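Local coordinates for DUF871 domain-containing protein (Enterococcus faecalis, PDB 2P0O) that is of unknown function but is probably a 6-phospho-N-acetylmuramidase that splits a phosphorylated muramic acid disaccharide taken from peptidoglycan, at residues Leu52-Lys60 and Pro87-Gly95; Leu244-Leu255 and Ile335-Leu346. All coordinates share one frame; numbering follows the deposited sequence.

Contact 1: Leu52-Lys60 and Pro87-Gly95; sequences LTDLGAIAK and PLIELGVTG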
loop_
_atom_site.group_PDB
_atom_site.type_symbol
_atom_site.label_atom_id
_atom_site.label_comp_id
_atom_site.label_asym_id
_atom_site.label_seq_id
_atom_site.Cartn_x
_atom_site.Cartn_y
_atom_site.Cartn_z
ATOM N N LEU A 52 -10.372 19.161 12.799
ATOM C CA LEU A 52 -8.986 19.274 12.347
ATOM C C LEU A 52 -8.057 19.488 13.511
ATOM O O LEU A 52 -6.960 18.948 13.496
ATOM C CB LEU A 52 -8.836 20.409 11.332
ATOM C CG LEU A 52 -7.658 20.435 10.296
ATOM C CD1 LEU A 52 -7.614 19.192 9.388
ATOM C CD2 LEU A 52 -7.724 21.695 9.432
ATOM N N THR A 53 -8.510 20.280 14.551
ATOM C CA THR A 53 -7.757 20.472 15.765
ATOM C C THR A 53 -7.606 19.142 16.504
ATOM O O THR A 53 -6.548 18.871 17.068
ATOM C CB THR A 53 -8.351 21.603 16.697
ATOM O OG1 THR A 53 -8.545 22.802 15.892
ATOM C CG2 THR A 53 -7.386 21.900 17.885
ATOM N N ASP A 54 -8.655 18.308 16.516
ATOM C CA ASP A 54 -8.591 16.911 17.149
ATOM C C ASP A 54 -7.615 15.998 16.381
ATOM O O ASP A 54 -6.841 15.238 17.002
ATOM C CB ASP A 54 -9.960 16.221 17.154
ATOM C CG ASP A 54 -11.003 16.963 17.962
ATOM O OD1 ASP A 54 -10.683 17.504 19.075
ATOM O OD2 ASP A 54 -12.174 16.998 17.474
ATOM N N LEU A 55 -7.657 16.056 15.051
ATOM C CA LEU A 55 -6.813 15.157 14.235
ATOM C C LEU A 55 -5.314 15.517 14.330
ATOM O O LEU A 55 -4.459 14.640 14.529
ATOM C CB LEU A 55 -7.278 15.104 12.755
ATOM C CG LEU A 55 -6.356 14.312 11.794
ATOM C CD1 LEU A 55 -6.302 12.856 12.183
ATOM C CD2 LEU A 55 -6.720 14.444 10.304
ATOM N N GLY A 56 -5.005 16.818 14.178
ATOM C CA GLY A 56 -3.643 17.328 14.385
ATOM C C GLY A 56 -3.061 16.915 15.723
ATOM O O GLY A 56 -1.844 16.638 15.818
ATOM N N ALA A 57 -3.924 16.841 16.748
ATOM C CA ALA A 57 -3.478 16.433 18.080
ATOM C C ALA A 57 -3.048 14.974 18.053
ATOM O O ALA A 57 -1.967 14.620 18.536
ATOM C CB ALA A 57 -4.562 16.676 19.133
ATOM N N ILE A 58 -3.881 14.134 17.448
ATOM C CA ILE A 58 -3.529 12.736 17.264
ATOM C C ILE A 58 -2.201 12.615 16.486
ATOM O O ILE A 58 -1.284 11.927 16.929
ATOM C CB ILE A 58 -4.677 11.956 16.583
ATOM C CG1 ILE A 58 -5.977 12.174 17.356
ATOM C CG2 ILE A 58 -4.365 10.464 16.527
ATOM C CD1 ILE A 58 -7.212 11.870 16.527
ATOM N N ALA A 59 -2.088 13.312 15.359
ATOM C CA ALA A 59 -0.889 13.227 14.512
ATOM C C ALA A 59 0.398 13.766 15.155
ATOM O O ALA A 59 1.460 13.172 14.993
ATOM C CB ALA A 59 -1.129 13.908 13.186
ATOM N N LYS A 60 0.313 14.897 15.838
ATOM C CA LYS A 60 1.473 15.416 16.566
ATOM C C LYS A 60 1.994 14.403 17.593
ATOM O O LYS A 60 3.197 14.148 17.651
ATOM C CB LYS A 60 1.164 16.756 17.264
ATOM C CG LYS A 60 1.315 17.993 16.375
ATOM C CD LYS A 60 0.293 19.091 16.732
ATOM C CE LYS A 60 0.654 19.835 17.986
ATOM N NZ LYS A 60 -0.490 20.715 18.457
ATOM N N PRO A 87 -0.731 29.253 12.794
ATOM C CA PRO A 87 -1.789 28.501 13.430
ATOM C C PRO A 87 -2.000 27.071 12.865
ATOM O O PRO A 87 -2.097 26.095 13.640
ATOM C CB PRO A 87 -3.029 29.362 13.142
ATOM C CG PRO A 87 -2.498 30.737 13.084
ATOM C CD PRO A 87 -1.198 30.600 12.357
ATOM N N LEU A 88 -2.049 26.945 11.543
ATOM C CA LEU A 88 -2.226 25.621 10.911
ATOM C C LEU A 88 -1.074 24.668 11.201
ATOM O O LEU A 88 -1.278 23.422 11.379
ATOM C CB LEU A 88 -2.376 25.755 9.399
ATOM C CG LEU A 88 -3.844 25.699 8.903
ATOM C CD1 LEU A 88 -3.965 26.253 7.480
ATOM C CD2 LEU A 88 -4.389 24.255 9.000
ATOM N N ILE A 89 0.138 25.252 11.220
ATOM C CA ILE A 89 1.328 24.469 11.535
ATOM C C ILE A 89 1.265 24.072 13.008
ATOM O O ILE A 89 1.522 22.912 13.346
ATOM C CB ILE A 89 2.631 25.233 11.174
ATOM C CG1 ILE A 89 2.818 25.250 9.650
ATOM C CG2 ILE A 89 3.864 24.605 11.874
ATOM C CD1 ILE A 89 3.559 26.479 9.124
ATOM N N GLU A 90 0.876 25.033 13.854
ATOM C CA GLU A 90 0.668 24.803 15.285
ATOM C C GLU A 90 -0.334 23.679 15.546
ATOM O O GLU A 90 -0.148 22.926 16.500
ATOM C CB GLU A 90 0.256 26.116 16.003
ATOM C CG GLU A 90 -0.478 25.948 17.359
ATOM C CD GLU A 90 0.469 25.887 18.573
ATOM O OE1 GLU A 90 1.118 27.000 18.893
ATOM O OE2 GLU A 90 0.533 24.734 19.206
ATOM N N LEU A 91 -1.381 23.592 14.595
ATOM C CA LEU A 91 -2.380 22.520 14.727
ATOM C C LEU A 91 -1.814 21.106 14.554
ATOM O O LEU A 91 -2.312 20.160 15.170
ATOM C CB LEU A 91 -3.492 22.698 13.687
ATOM C CG LEU A 91 -4.863 23.306 14.077
ATOM C CD1 LEU A 91 -4.778 24.839 14.117
ATOM C CD2 LEU A 91 -5.937 22.807 13.079
ATOM N N GLY A 92 -0.808 20.960 13.686
ATOM C CA GLY A 92 -0.262 19.638 13.312
ATOM C C GLY A 92 -0.412 19.322 11.833
ATOM O O GLY A 92 -0.156 18.191 11.387
ATOM N N VAL A 93 -0.817 20.320 11.059
ATOM C CA VAL A 93 -0.880 20.153 9.608
ATOM C C VAL A 93 0.501 20.392 8.992
ATOM O O VAL A 93 1.158 21.378 9.297
ATOM C CB VAL A 93 -1.955 21.065 8.998
ATOM C CG1 VAL A 93 -1.935 21.008 7.464
ATOM C CG2 VAL A 93 -3.318 20.666 9.542
ATOM N N THR A 94 0.941 19.475 8.134
ATOM C CA THR A 94 2.272 19.567 7.543
ATOM C C THR A 94 2.255 19.885 6.054
ATOM O O THR A 94 3.311 20.106 5.448
ATOM C CB THR A 94 3.060 18.267 7.746
ATOM O OG1 THR A 94 2.249 17.156 7.337
ATOM C CG2 THR A 94 3.490 18.103 9.208
ATOM N N GLY A 95 1.062 19.908 5.466
ATOM C CA GLY A 95 0.944 20.042 4.029
ATOM C C GLY A 95 -0.422 20.510 3.585
ATOM O O GLY A 95 -1.441 20.174 4.197
HETATM O O HOH W 1 -4.409 20.278 16.624
#

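Contact 2: Leu244-Leu255 and Ile335-Leu346; sequences LLEVAPSESRYL and ITRIIDKDQTIL. Unlike the reference sequence in segment 335-346: Asp340 (reference Glu).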
loop_
_atom_site.group_PDB
_atom_site.type_symbol
_atom_site.label_atom_id
_atom_site.label_comp_id
_atom_site.label_asym_id
_atom_site.label_seq_id
_atom_site.Cartn_x
_atom_site.Cartn_y
_atom_site.Cartn_z
ATOM N N LEU A 244 3.581 -12.761 4.209
ATOM C CA LEU A 244 2.735 -13.704 4.895
ATOM C C LEU A 244 1.567 -14.045 3.993
ATOM O O LEU A 244 0.815 -13.147 3.594
ATOM C CB LEU A 244 2.258 -13.089 6.214
ATOM C CG LEU A 244 1.394 -13.911 7.170
ATOM C CD1 LEU A 244 2.194 -15.107 7.721
ATOM C CD2 LEU A 244 0.816 -13.075 8.310
ATOM N N LEU A 245 1.391 -15.331 3.698
ATOM C CA LEU A 245 0.331 -15.771 2.779
ATOM C C LEU A 245 -0.401 -16.973 3.343
ATOM O O LEU A 245 0.186 -17.760 4.084
ATOM C CB LEU A 245 0.897 -16.142 1.384
ATOM C CG LEU A 245 1.844 -15.223 0.616
ATOM C CD1 LEU A 245 3.278 -15.425 1.133
ATOM C CD2 LEU A 245 1.807 -15.474 -0.917
ATOM N N GLU A 246 -1.675 -17.112 2.987
ATOM C CA GLU A 246 -2.515 -18.254 3.396
ATOM C C GLU A 246 -2.651 -19.314 2.306
ATOM O O GLU A 246 -2.587 -19.006 1.111
ATOM C CB GLU A 246 -3.904 -17.779 3.826
ATOM C CG GLU A 246 -3.975 -17.338 5.268
ATOM C CD GLU A 246 -5.346 -16.765 5.681
ATOM O OE1 GLU A 246 -6.319 -16.781 4.877
ATOM O OE2 GLU A 246 -5.452 -16.322 6.856
ATOM N N VAL A 247 -2.839 -20.562 2.722
ATOM C CA VAL A 247 -3.026 -21.655 1.791
ATOM C C VAL A 247 -4.329 -22.333 2.109
ATOM O O VAL A 247 -4.804 -22.249 3.253
ATOM C CB VAL A 247 -1.846 -22.713 1.841
ATOM C CG1 VAL A 247 -0.560 -22.100 1.377
ATOM C CG2 VAL A 247 -1.697 -23.390 3.270
ATOM N N ALA A 248 -4.914 -22.999 1.108
ATOM C CA ALA A 248 -6.163 -23.745 1.301
ATOM C C ALA A 248 -5.941 -24.922 2.242
ATOM O O ALA A 248 -4.844 -25.462 2.281
ATOM C CB ALA A 248 -6.714 -24.262 -0.055
ATOM N N PRO A 249 -6.995 -25.360 2.976
ATOM C CA PRO A 249 -6.894 -26.603 3.752
ATOM C C PRO A 249 -6.483 -27.781 2.867
ATOM O O PRO A 249 -6.845 -27.819 1.705
ATOM C CB PRO A 249 -8.342 -26.816 4.256
ATOM C CG PRO A 249 -8.916 -25.415 4.322
ATOM C CD PRO A 249 -8.340 -24.754 3.091
ATOM N N SER A 250 -5.716 -28.719 3.409
ATOM C CA SER A 250 -5.340 -29.925 2.686
ATOM C C SER A 250 -5.201 -31.097 3.620
ATOM O O SER A 250 -4.910 -30.941 4.801
ATOM C CB SER A 250 -4.019 -29.730 1.945
ATOM O OG SER A 250 -3.532 -30.973 1.460
ATOM N N GLU A 251 -5.399 -32.288 3.070
ATOM C CA GLU A 251 -5.317 -33.512 3.843
ATOM C C GLU A 251 -3.926 -34.104 3.669
ATOM O O GLU A 251 -3.576 -35.122 4.258
ATOM C CB GLU A 251 -6.392 -34.490 3.371
ATOM C CG GLU A 251 -7.817 -33.973 3.563
ATOM C CD GLU A 251 -8.357 -34.248 4.955
ATOM O OE1 GLU A 251 -8.917 -35.363 5.191
ATOM O OE2 GLU A 251 -8.235 -33.336 5.810
ATOM N N SER A 252 -3.120 -33.441 2.855
ATOM C CA SER A 252 -1.796 -33.946 2.541
ATOM C C SER A 252 -0.972 -34.318 3.788
ATOM O O SER A 252 -0.993 -33.596 4.795
ATOM C CB SER A 252 -1.050 -32.897 1.722
ATOM O OG SER A 252 0.247 -33.335 1.481
ATOM N N ARG A 253 -0.241 -35.429 3.702
ATOM C CA ARG A 253 0.779 -35.784 4.696
ATOM C C ARG A 253 1.948 -34.785 4.711
ATOM O O ARG A 253 2.731 -34.762 5.658
ATOM C CB ARG A 253 1.321 -37.192 4.423
ATOM C CG ARG A 253 2.725 -37.493 5.042
ATOM C CD ARG A 253 3.244 -38.940 4.840
ATOM N NE ARG A 253 2.212 -39.918 5.181
ATOM C CZ ARG A 253 1.410 -40.483 4.280
ATOM N NH1 ARG A 253 0.471 -41.342 4.676
ATOM N NH2 ARG A 253 1.549 -40.180 2.981
ATOM N N TYR A 254 2.064 -33.966 3.676
ATOM C CA TYR A 254 3.197 -33.062 3.564
ATOM C C TYR A 254 2.847 -31.623 3.865
ATOM O O TYR A 254 3.674 -30.723 3.651
ATOM C CB TYR A 254 3.870 -33.218 2.197
ATOM C CG TYR A 254 4.217 -34.655 1.975
ATOM C CD1 TYR A 254 5.150 -35.295 2.804
ATOM C CD2 TYR A 254 3.554 -35.414 1.016
ATOM C CE1 TYR A 254 5.454 -36.653 2.645
ATOM C CE2 TYR A 254 3.851 -36.778 0.850
ATOM C CZ TYR A 254 4.798 -37.382 1.666
ATOM O OH TYR A 254 5.098 -38.709 1.514
ATOM N N LEU A 255 1.642 -31.403 4.378
ATOM C CA LEU A 255 1.195 -30.049 4.674
ATOM C C LEU A 255 2.103 -29.351 5.696
ATOM O O LEU A 255 2.482 -28.193 5.494
ATOM C CB LEU A 255 -0.276 -30.010 5.109
ATOM C CG LEU A 255 -0.898 -28.621 5.378
ATOM C CD1 LEU A 255 -0.870 -27.685 4.189
ATOM C CD2 LEU A 255 -2.333 -28.720 5.941
ATOM N N ILE A 335 0.345 -30.171 -2.952
ATOM C CA ILE A 335 -0.006 -30.204 -1.519
ATOM C C ILE A 335 -1.183 -29.302 -1.237
ATOM O O ILE A 335 -2.158 -29.712 -0.637
ATOM C CB ILE A 335 1.167 -29.710 -0.600
ATOM C CG1 ILE A 335 2.509 -30.363 -0.974
ATOM C CG2 ILE A 335 0.806 -29.900 0.902
ATOM C CD1 ILE A 335 2.433 -31.871 -0.978
ATOM N N THR A 336 -1.070 -28.043 -1.630
ATOM C CA THR A 336 -2.162 -27.111 -1.418
ATOM C C THR A 336 -1.941 -25.971 -2.410
ATOM O O THR A 336 -1.079 -26.084 -3.293
ATOM C CB THR A 336 -2.242 -26.648 0.073
ATOM O OG1 THR A 336 -3.249 -25.663 0.212
ATOM C CG2 THR A 336 -0.926 -26.034 0.562
ATOM N N ARG A 337 -2.697 -24.887 -2.247
ATOM C CA ARG A 337 -2.640 -23.741 -3.128
ATOM C C ARG A 337 -2.754 -22.440 -2.339
ATOM O O ARG A 337 -3.573 -22.360 -1.431
ATOM C CB ARG A 337 -3.796 -23.819 -4.126
ATOM C CG ARG A 337 -3.565 -22.917 -5.349
ATOM C CD ARG A 337 -4.568 -23.172 -6.457
ATOM N NE ARG A 337 -4.321 -22.201 -7.524
ATOM C CZ ARG A 337 -5.175 -21.879 -8.491
ATOM N NH1 ARG A 337 -6.362 -22.482 -8.599
ATOM N NH2 ARG A 337 -4.819 -20.946 -9.369
ATOM N N ILE A 338 -1.963 -21.421 -2.698
ATOM C CA ILE A 338 -2.148 -20.080 -2.151
ATOM C C ILE A 338 -3.548 -19.552 -2.380
ATOM O O ILE A 338 -4.078 -19.638 -3.469
ATOM C CB ILE A 338 -1.182 -19.028 -2.812
ATOM C CG1 ILE A 338 0.281 -19.523 -2.771
ATOM C CG2 ILE A 338 -1.394 -17.629 -2.169
ATOM C CD1 ILE A 338 0.849 -19.669 -1.337
ATOM N N ILE A 339 -4.127 -18.989 -1.333
ATOM C CA ILE A 339 -5.469 -18.391 -1.347
ATOM C C ILE A 339 -5.570 -17.341 -2.457
ATOM O O ILE A 339 -4.635 -16.562 -2.667
ATOM C CB ILE A 339 -5.767 -17.811 0.097
ATOM C CG1 ILE A 339 -6.091 -18.958 1.065
ATOM C CG2 ILE A 339 -6.833 -16.734 0.148
ATOM C CD1 ILE A 339 -6.901 -20.079 0.483
ATOM N N ASP A 340 -6.689 -17.343 -3.171
ATOM C CA ASP A 340 -6.860 -16.451 -4.325
ATOM C C ASP A 340 -6.401 -15.032 -3.986
ATOM O O ASP A 340 -5.624 -14.425 -4.721
ATOM C CB ASP A 340 -8.326 -16.433 -4.789
ATOM C CG ASP A 340 -8.499 -15.837 -6.165
ATOM O OD1 ASP A 340 -7.566 -15.168 -6.644
ATOM O OD2 ASP A 340 -9.583 -16.036 -6.785
ATOM N N LYS A 341 -6.886 -14.531 -2.859
ATOM C CA LYS A 341 -6.624 -13.171 -2.402
ATOM C C LYS A 341 -5.128 -12.883 -2.161
ATOM O O LYS A 341 -4.694 -11.736 -2.259
ATOM C CB LYS A 341 -7.491 -12.859 -1.155
ATOM C CG LYS A 341 -6.963 -11.748 -0.202
ATOM C CD LYS A 341 -7.489 -10.327 -0.537
ATOM C CE LYS A 341 -7.459 -9.396 0.693
ATOM N NZ LYS A 341 -8.203 -8.052 0.489
ATOM N N ASP A 342 -4.326 -13.900 -1.875
ATOM C CA ASP A 342 -2.911 -13.647 -1.624
ATOM C C ASP A 342 -2.031 -13.830 -2.849
ATOM O O ASP A 342 -0.840 -13.518 -2.830
ATOM C CB ASP A 342 -2.389 -14.465 -0.430
ATOM C CG ASP A 342 -2.938 -13.963 0.894
ATOM O OD1 ASP A 342 -3.433 -12.811 0.941
ATOM O OD2 ASP A 342 -2.916 -14.717 1.893
ATOM N N GLN A 343 -2.625 -14.277 -3.942
ATOM C CA GLN A 343 -1.804 -14.556 -5.115
ATOM C C GLN A 343 -1.125 -13.346 -5.757
ATOM O O GLN A 343 -0.157 -13.513 -6.466
ATOM C CB GLN A 343 -2.627 -15.347 -6.143
ATOM C CG GLN A 343 -2.768 -16.821 -5.712
ATOM C CD GLN A 343 -3.579 -17.638 -6.688
ATOM O OE1 GLN A 343 -3.579 -17.357 -7.867
ATOM N NE2 GLN A 343 -4.273 -18.649 -6.197
ATOM N N THR A 344 -1.620 -12.129 -5.547
ATOM C CA THR A 344 -0.887 -10.963 -6.050
ATOM C C THR A 344 0.385 -10.643 -5.232
ATOM O O THR A 344 1.146 -9.766 -5.586
ATOM C CB THR A 344 -1.744 -9.710 -6.118
ATOM O OG1 THR A 344 -2.337 -9.476 -4.831
ATOM C CG2 THR A 344 -2.838 -9.840 -7.216
ATOM N N ILE A 345 0.595 -11.336 -4.124
ATOM C CA ILE A 345 1.836 -11.192 -3.359
ATOM C C ILE A 345 2.970 -11.964 -4.047
ATOM O O ILE A 345 4.153 -11.560 -3.986
ATOM C CB ILE A 345 1.654 -11.709 -1.909
ATOM C CG1 ILE A 345 0.582 -10.876 -1.205
ATOM C CG2 ILE A 345 2.996 -11.706 -1.142
ATOM C CD1 ILE A 345 0.025 -11.536 0.101
ATOM N N LEU A 346 2.611 -13.048 -4.734
ATOM C CA LEU A 346 3.630 -13.921 -5.370
ATOM C C LEU A 346 4.660 -13.238 -6.259
ATOM O O LEU A 346 5.808 -13.575 -6.129
ATOM C CB LEU A 346 3.029 -15.137 -6.123
ATOM C CG LEU A 346 2.184 -16.107 -5.276
ATOM C CD1 LEU A 346 1.380 -17.058 -6.165
ATOM C CD2 LEU A 346 3.080 -16.867 -4.263
#

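Contact 1: Leu52-Lys60 and Pro87-Gly95
The carbonyl oxygen of Leu91, at the end of helix 86-91, is approached from several directions by helix 48-62. The CA of Gly56 makes a CA-H...O contact with Leu91 O at 3.2 Å, and CD of Lys60 packs against the same oxygen. Water 1 donates to Leu91 O at 2.6 Å and also to Thr53 O, joining the two backbones. Lys60 then reaches one carbonyl further back: bends at chi2 (146°) and chi3 (76°) carry its chain over Gly92, with CD 3.5 Å from Gly92 CA, and set NZ 3.0 Å from Glu90 O, almost in line with the carbonyl bond (C=O...NZ 162°). The carboxylate of Glu90 is near the ammonium but beyond salt-bridge distance. With no side chain on Gly56 or Gly92, their CA atoms come within 4.2 Å. Gly92, at positive phi, forms the Schellman motif that ends its helix. Away from the lysine, Leu52 CG meets Leu91 CD2 at 4.0 Å, the two side chains crossing at about a right angle. The same methyl lies 3.8 Å from Thr53 OG1, whose hydrogen bond goes to Arg49 O within its own helix. Phe80 also packs on Leu91. Two neighbouring helices around the TIM barrel thus meet at a helix terminus, where the positive charge of Lys60 probably offsets the partial negative charge of the last carbonyls.

Contact 2: Leu244-Leu255 and Ile335-Leu346
Backbone hydrogen bonds join Glu246 and Ala248 to the segment around Ile338. Ile339 N donates to Glu246 O at 2.9 Å in an almost straight bond (177°), and Ala248 N donates to Arg337 O, framing a single beta bridge between Val247 and Ile338. Strands 244-247 and 335-337 run at 114° to each other, consistent with a pairing limited to this one bridge, just past the end of the second.

Side-chain oxygens extend the link in both directions. Asp342 OD2 accepts Glu246 N at 2.9 Å through its anti lone pair and also forms a salt bridge with Arg229, which pairs with Glu246 OE1 as well; the arginine thus probably eases the closeness of the two acids. With chi1 at 175°, Thr336 swings OG1 away from its own N and beside its carbonyl carbon, where it donates to Ala248 O at 2.6 Å. Ser250 OG donates to Ile335 O at 2.8 Å while accepting Ser252 N in an ST turn, and Ser252 OG in turn accepts Tyr254 N in a second one.

Apolar contacts run along the whole length of the contact. Leu245 and Ile345 reach toward each other tip to tip, and Leu245 CD2 touches Leu346 CD2 at 3.8 Å. The side chains of Val247 and Thr336 cross at about a right angle, with the threonine methyl CG2 3.7 Å from Val247 CB. Beyond them, Ile335 CD1 meets Tyr254 CB at 3.7 Å and lies at the edge of the tyrosine ring.

In the C-terminal domain, probably cyclophilin-like, the contact joins the ends of strands 242-247 and 332-337, which belong to different sheets. Strand pairing being so brief, the hydroxyls and the carboxylate supply much of its polar bonding, and Arg229 of helix 228-240 extends that network toward the barrel.

Overall arrangement
From the N terminus, the chain builds the eight-stranded parallel barrel first, and contact 1 belongs to this barrel domain. It closes a loop of 26 residues that includes strand 65-70, bringing helix 48-62 against helix 86-91 on the outside of the barrel. Contact 2 opens only after the barrel is complete, at strand 242-247. It closes a longer loop of 79 residues, holding strands 260-263, 272-275, 304-308 and 319-322, and ties the three-stranded mixed sheet to the four-stranded antiparallel one. The loops follow in series, neither nested nor crossed. The centres of the two contacts lie about 44 Å apart, on opposite sides of the chain's centre. Residues 335-346 also touch helices 203-212 and 228-240, connecting the second domain to the first.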